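PDB 2C0H: mannan endo-1,4-beta-mannosidase from Mytilus edulis, which hydrolyses internal beta-1,4-mannosidic linkages in the backbones of mannans, as a monomeric enzyme of glycoside hydrolase family 5. Local coordinates for residues 157-162 and 220-225; 204-209 and 245-250. The protein carries 3 engineered substitutions. One frame throughout, in Å; residues are numbered along the deposited sequence.

Contact 1 (157-162 and 220-225); sequences GWDIMN and MVTVGS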
loop_
_atom_site.group_PDB
_atom_site.type_symbol
_atom_site.label_atom_id
_atom_site.label_comp_id
_atom_site.label_asym_id
_atom_site.label_seq_id
_atom_site.Cartn_x
_atom_site.Cartn_y
_atom_site.Cartn_z
ATOM N N GLY A 157 -1.628 -6.484 6.594
ATOM C CA GLY A 157 -2.040 -6.816 5.232
ATOM C C GLY A 157 -0.966 -6.574 4.197
ATOM O O GLY A 157 0.227 -6.458 4.531
ATOM N N TRP A 158 -1.410 -6.546 2.937
ATOM C CA TRP A 158 -0.545 -6.543 1.751
ATOM C C TRP A 158 -0.934 -5.432 0.773
ATOM O O TRP A 158 -2.095 -5.280 0.409
ATOM C CB TRP A 158 -0.615 -7.909 1.030
ATOM C CG TRP A 158 -0.330 -9.088 1.900
ATOM C CD1 TRP A 158 -1.241 -9.885 2.554
ATOM C CD2 TRP A 158 0.960 -9.638 2.212
ATOM N NE1 TRP A 158 -0.598 -10.866 3.247
ATOM C CE2 TRP A 158 0.752 -10.750 3.053
ATOM C CE3 TRP A 158 2.273 -9.284 1.877
ATOM C CZ2 TRP A 158 1.806 -11.510 3.562
ATOM C CZ3 TRP A 158 3.314 -10.049 2.369
ATOM C CH2 TRP A 158 3.078 -11.144 3.209
ATOM N N ASP A 159 0.052 -4.666 0.321
ATOM C CA ASP A 159 -0.115 -3.666 -0.731
ATOM C C ASP A 159 0.597 -4.243 -1.958
ATOM O O ASP A 159 1.787 -4.505 -1.909
ATOM C CB ASP A 159 0.500 -2.343 -0.219
ATOM C CG ASP A 159 0.632 -1.259 -1.266
ATOM O OD1 ASP A 159 0.296 -1.430 -2.460
ATOM O OD2 ASP A 159 1.105 -0.158 -0.856
ATOM N N ILE A 160 -0.143 -4.484 -3.032
ATOM C CA ILE A 160 0.442 -5.125 -4.217
ATOM C C ILE A 160 1.520 -4.284 -4.887
ATOM O O ILE A 160 2.520 -4.818 -5.337
ATOM C CB ILE A 160 -0.603 -5.477 -5.282
ATOM C CG1 ILE A 160 -1.716 -6.344 -4.694
ATOM C CG2 ILE A 160 0.048 -6.165 -6.474
ATOM C CD1 ILE A 160 -1.283 -7.549 -3.987
ATOM N N MET A 161 1.322 -2.981 -4.990
ATOM C CA MET A 161 2.297 -2.159 -5.708
ATOM C C MET A 161 2.212 -0.720 -5.281
ATOM O O MET A 161 1.129 -0.192 -5.105
ATOM C CB MET A 161 2.091 -2.232 -7.222
ATOM C CG MET A 161 3.246 -1.650 -8.025
ATOM S SD MET A 161 3.025 -1.954 -9.794
ATOM C CE MET A 161 4.696 -2.229 -10.324
ATOM N N ASN A 162 3.370 -0.093 -5.108
ATOM C CA ASN A 162 3.438 1.341 -4.949
ATOM C C ASN A 162 3.386 2.058 -6.310
ATOM O O ASN A 162 4.222 1.817 -7.183
ATOM C CB ASN A 162 4.742 1.691 -4.228
ATOM C CG ASN A 162 4.855 3.154 -3.964
ATOM O OD1 ASN A 162 4.071 3.678 -3.202
ATOM N ND2 ASN A 162 5.757 3.833 -4.653
ATOM N N MET A 220 -6.310 -8.434 4.301
ATOM C CA MET A 220 -6.503 -7.111 3.753
ATOM C C MET A 220 -5.499 -6.891 2.631
ATOM O O MET A 220 -4.305 -7.142 2.809
ATOM C CB MET A 220 -6.296 -6.059 4.844
ATOM C CG MET A 220 -7.224 -6.196 6.023
ATOM S SD MET A 220 -8.904 -5.676 5.684
ATOM C CE MET A 220 -9.699 -7.197 5.164
ATOM N N VAL A 221 -6.007 -6.488 1.468
ATOM C CA VAL A 221 -5.202 -6.205 0.267
ATOM C C VAL A 221 -5.541 -4.812 -0.311
ATOM O O VAL A 221 -6.701 -4.420 -0.414
ATOM C CB VAL A 221 -5.438 -7.282 -0.825
ATOM C CG1 VAL A 221 -4.550 -7.034 -2.031
ATOM C CG2 VAL A 221 -5.191 -8.678 -0.277
ATOM N N THR A 222 -4.509 -4.064 -0.703
ATOM C CA THR A 222 -4.684 -2.754 -1.296
ATOM C C THR A 222 -3.629 -2.492 -2.403
ATOM O O THR A 222 -2.849 -3.388 -2.743
ATOM C CB THR A 222 -4.650 -1.663 -0.187
ATOM O OG1 THR A 222 -5.048 -0.399 -0.731
ATOM C CG2 THR A 222 -3.271 -1.523 0.408
ATOM N N VAL A 223 -3.664 -1.290 -2.981
ATOM C CA VAL A 223 -2.668 -0.756 -3.926
ATOM C C VAL A 223 -2.458 0.715 -3.588
ATOM O O VAL A 223 -3.417 1.429 -3.392
ATOM C CB VAL A 223 -3.151 -0.854 -5.383
ATOM C CG1 VAL A 223 -2.190 -0.140 -6.354
ATOM C CG2 VAL A 223 -3.305 -2.292 -5.777
ATOM N N GLY A 224 -1.209 1.155 -3.527
ATOM C CA GLY A 224 -0.917 2.566 -3.265
ATOM C C GLY A 224 -0.915 3.459 -4.505
ATOM O O GLY A 224 0.120 3.625 -5.151
ATOM N N SER A 225 -2.062 4.049 -4.831
ATOM C CA SER A 225 -2.244 4.873 -6.026
ATOM C C SER A 225 -1.583 6.238 -5.870
ATOM O O SER A 225 -1.662 6.846 -4.814
ATOM C CB SER A 225 -3.736 5.048 -6.341
ATOM O OG SER A 225 -3.915 5.876 -7.464
#

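Contact 2 (204-209 and 245-250); sequences FVNWQA and CLVKAG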
loop_
_atom_site.group_PDB
_atom_site.type_symbol
_atom_site.label_atom_id
_atom_site.label_comp_id
_atom_site.label_asym_id
_atom_site.label_seq_id
_atom_site.Cartn_x
_atom_site.Cartn_y
_atom_site.Cartn_z
ATOM N N PHE A 204 -2.380 -7.365 -13.365
ATOM C CA PHE A 204 -1.338 -7.608 -12.368
ATOM C C PHE A 204 -1.904 -7.579 -10.934
ATOM O O PHE A 204 -1.620 -8.447 -10.099
ATOM C CB PHE A 204 -0.273 -6.527 -12.575
ATOM C CG PHE A 204 1.020 -6.711 -11.791
ATOM C CD1 PHE A 204 1.953 -7.700 -12.123
ATOM C CD2 PHE A 204 1.354 -5.816 -10.782
ATOM C CE1 PHE A 204 3.143 -7.823 -11.420
ATOM C CE2 PHE A 204 2.547 -5.933 -10.086
ATOM C CZ PHE A 204 3.441 -6.928 -10.399
ATOM N N VAL A 205 -2.734 -6.574 -10.666
ATOM C CA VAL A 205 -3.327 -6.406 -9.359
ATOM C C VAL A 205 -4.386 -7.480 -9.106
ATOM O O VAL A 205 -4.375 -8.112 -8.065
ATOM C CB VAL A 205 -3.932 -5.006 -9.213
ATOM C CG1 VAL A 205 -4.683 -4.888 -7.926
ATOM C CG2 VAL A 205 -2.809 -3.928 -9.301
ATOM N N ASN A 206 -5.282 -7.672 -10.073
ATOM C CA ASN A 206 -6.353 -8.677 -9.955
ATOM C C ASN A 206 -5.806 -10.079 -9.617
ATOM O O ASN A 206 -6.316 -10.774 -8.725
ATOM C CB ASN A 206 -7.144 -8.694 -11.267
ATOM C CG ASN A 206 -8.289 -9.693 -11.295
ATOM O OD1 ASN A 206 -8.300 -10.597 -12.147
ATOM N ND2 ASN A 206 -9.280 -9.507 -10.434
ATOM N N TRP A 207 -4.764 -10.512 -10.317
ATOM C CA TRP A 207 -4.240 -11.872 -10.089
ATOM C C TRP A 207 -3.561 -12.050 -8.717
ATOM O O TRP A 207 -3.680 -13.087 -8.070
ATOM C CB TRP A 207 -3.284 -12.268 -11.212
ATOM C CG TRP A 207 -3.955 -12.624 -12.537
ATOM C CD1 TRP A 207 -5.151 -12.174 -13.009
ATOM C CD2 TRP A 207 -3.445 -13.527 -13.519
ATOM N NE1 TRP A 207 -5.417 -12.733 -14.248
ATOM C CE2 TRP A 207 -4.379 -13.560 -14.581
ATOM C CE3 TRP A 207 -2.285 -14.305 -13.604
ATOM C CZ2 TRP A 207 -4.195 -14.355 -15.721
ATOM C CZ3 TRP A 207 -2.094 -15.094 -14.754
ATOM C CH2 TRP A 207 -3.052 -15.108 -15.782
ATOM N N GLN A 208 -2.829 -11.035 -8.254
ATOM C CA GLN A 208 -2.169 -11.145 -6.982
ATOM C C GLN A 208 -3.139 -11.014 -5.806
ATOM O O GLN A 208 -2.982 -11.689 -4.801
ATOM C CB GLN A 208 -1.012 -10.148 -6.899
ATOM C CG GLN A 208 0.099 -10.525 -7.868
ATOM C CD GLN A 208 1.229 -9.535 -7.876
ATOM O OE1 GLN A 208 2.151 -9.630 -7.058
ATOM N NE2 GLN A 208 1.175 -8.597 -8.787
ATOM N N ALA A 209 -4.153 -10.170 -5.955
ATOM C CA ALA A 209 -5.207 -10.055 -4.950
ATOM C C ALA A 209 -5.942 -11.380 -4.794
ATOM O O ALA A 209 -6.188 -11.822 -3.689
ATOM C CB ALA A 209 -6.159 -8.961 -5.308
ATOM N N CYS A 245 -13.448 -2.797 -12.845
ATOM C CA CYS A 245 -12.257 -2.638 -13.662
ATOM C C CYS A 245 -11.264 -3.798 -13.501
ATOM O O CYS A 245 -10.752 -4.316 -14.493
ATOM C CB CYS A 245 -11.557 -1.322 -13.323
ATOM S SG CYS A 245 -10.136 -0.942 -14.355
ATOM N N LEU A 246 -10.984 -4.198 -12.263
ATOM C CA LEU A 246 -10.001 -5.265 -12.017
ATOM C C LEU A 246 -10.459 -6.604 -12.575
ATOM O O LEU A 246 -9.650 -7.369 -13.121
ATOM C CB LEU A 246 -9.665 -5.418 -10.531
ATOM C CG LEU A 246 -8.935 -4.237 -9.899
ATOM C CD1 LEU A 246 -8.691 -4.528 -8.447
ATOM C CD2 LEU A 246 -7.631 -3.919 -10.615
ATOM N N VAL A 247 -11.745 -6.893 -12.429
ATOM C CA VAL A 247 -12.266 -8.172 -12.923
ATOM C C VAL A 247 -12.324 -8.145 -14.451
ATOM O O VAL A 247 -12.021 -9.158 -15.099
ATOM C CB VAL A 247 -13.613 -8.536 -12.258
ATOM C CG1 VAL A 247 -14.156 -9.852 -12.807
ATOM C CG2 VAL A 247 -13.442 -8.648 -10.772
ATOM N N LYS A 248 -12.668 -7.004 -15.050
ATOM C CA LYS A 248 -12.622 -6.873 -16.518
ATOM C C LYS A 248 -11.182 -7.049 -17.022
ATOM O O LYS A 248 -10.950 -7.676 -18.056
ATOM C CB LYS A 248 -13.198 -5.524 -16.966
ATOM C CG LYS A 248 -13.250 -5.310 -18.478
ATOM C CD LYS A 248 -14.365 -6.095 -19.142
ATOM C CE LYS A 248 -14.536 -5.680 -20.605
ATOM N NZ LYS A 248 -15.695 -6.342 -21.291
ATOM N N ALA A 249 -10.215 -6.516 -16.274
ATOM C CA ALA A 249 -8.807 -6.582 -16.678
ATOM C C ALA A 249 -8.179 -7.975 -16.599
ATOM O O ALA A 249 -7.460 -8.371 -17.526
ATOM C CB ALA A 249 -7.982 -5.606 -15.846
ATOM N N GLY A 250 -8.414 -8.695 -15.499
ATOM C CA GLY A 250 -7.734 -9.973 -15.217
ATOM C C GLY A 250 -8.614 -11.216 -15.174
ATOM O O GLY A 250 -8.112 -12.341 -15.227
#

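Contact 1 (157-162 and 220-225)
Asp159 and Thr222 are paired on adjacent parallel strands of the TIM barrel, side chains inward. Asp159 CB touches the Thr222 methyl, CG2, at 3.9 Å, apolar root against apolar branch. With CG anti to the backbone N (chi1 170°), the carboxylate comes up beside Gly224, CG itself 3.8 Å from Gly224 N. OD1 accepts weak bonds from Gly224 N at 3.2 Å and from Met161 N at 3.1 Å, while OD2 forms a salt bridge with Arg63 and weak hydrogen bonds with Thr110 and Gln261, suiting a charged acceptor. Replacing the carboxylate with an alanine's methyl would probably deprive Arg63 of this charge partner and the two amides of their shared side-chain acceptor. The ladder is regular up to Ile160 N, which bonds Thr222 O at 2.9 Å. At Ile160 (phi -64°, psi -41°) a beta bulge slips the register by one, and Gly224 N meets Met161 O. Beyond it Asn162, probably substrate-binding, pairs with Gly224, and its side chain bonds Arg63 and Asn113. Ile160 CD1 packs on Val221 CG1 on the outer side, where Ile212 of helix 198-215 lies against Trp158 and Ile160; strands 106-113 and 260-263 flank the pair.

Contact 2 (204-209 and 245-250)
Asn206, Leu246 and Gly250 carry the meeting of two helices on the outside of the TIM barrel: helix 198-215, one of its outer layer, and the short helix 243-250, whose segments cross almost at right angles (-95°) with axes 8.3 Å apart. Such a steep crossing limits the contact to a small patch, where the CA atoms of Asn206 and Leu246 come nearest, 5.4 Å apart. Asn206 stands at its centre. Its CB lies 3.4 Å from Leu246 O, a carbonyl already engaged by Gly250 N within its own helix. With CG extended away from the backbone N (chi1 180°), the amide reaches past that helix turn to the chain beyond it: OD1 accepts from Lys252 N and ND2 donates to Gly255 O. An asparagine, with a donor and an acceptor on one flat group, can hold both backbone partners. Leu246 fills the apolar side, its CD1 set across Val205 CG1 at 4.1 Å. Gly250, at the end of its helix, lets the amide come close, with Asn206 OD1 only 3.2 Å from Gly250 CA; a CB would collide with that oxygen. Trp207, which also makes a cation-pi contact with Lys252, adds the one hydrogen bond between the two segments. Its indole NE1 donates to Gly250 O at 2.9 Å with an N-H...O angle of 158°, the oxygen lying near the ring plane.

The segments alternate along the chain, in the order 157-162, 204-209, 220-225, 245-250. Helix 198-215 lies in the connection between strands 155-162 and 221-225, so one beta-alpha-beta crossover of the barrel supplies three of the four segments. The centre of contact 1 lies about 3 Å, and that of contact 2 about 16 Å, from the centre of the chain, and about 13 Å separates the two centres. They touch directly: Val223 CG2 packs on Val205 CG1 at 3.6 Å, and Met161 SD lies 4.0 Å from Phe204 CE2. Packing therefore runs from the strand pair of contact 1, one of whose strands ends in the probable substrate-binding Asn162, through the crossover helix, to helix 243-250 outside it.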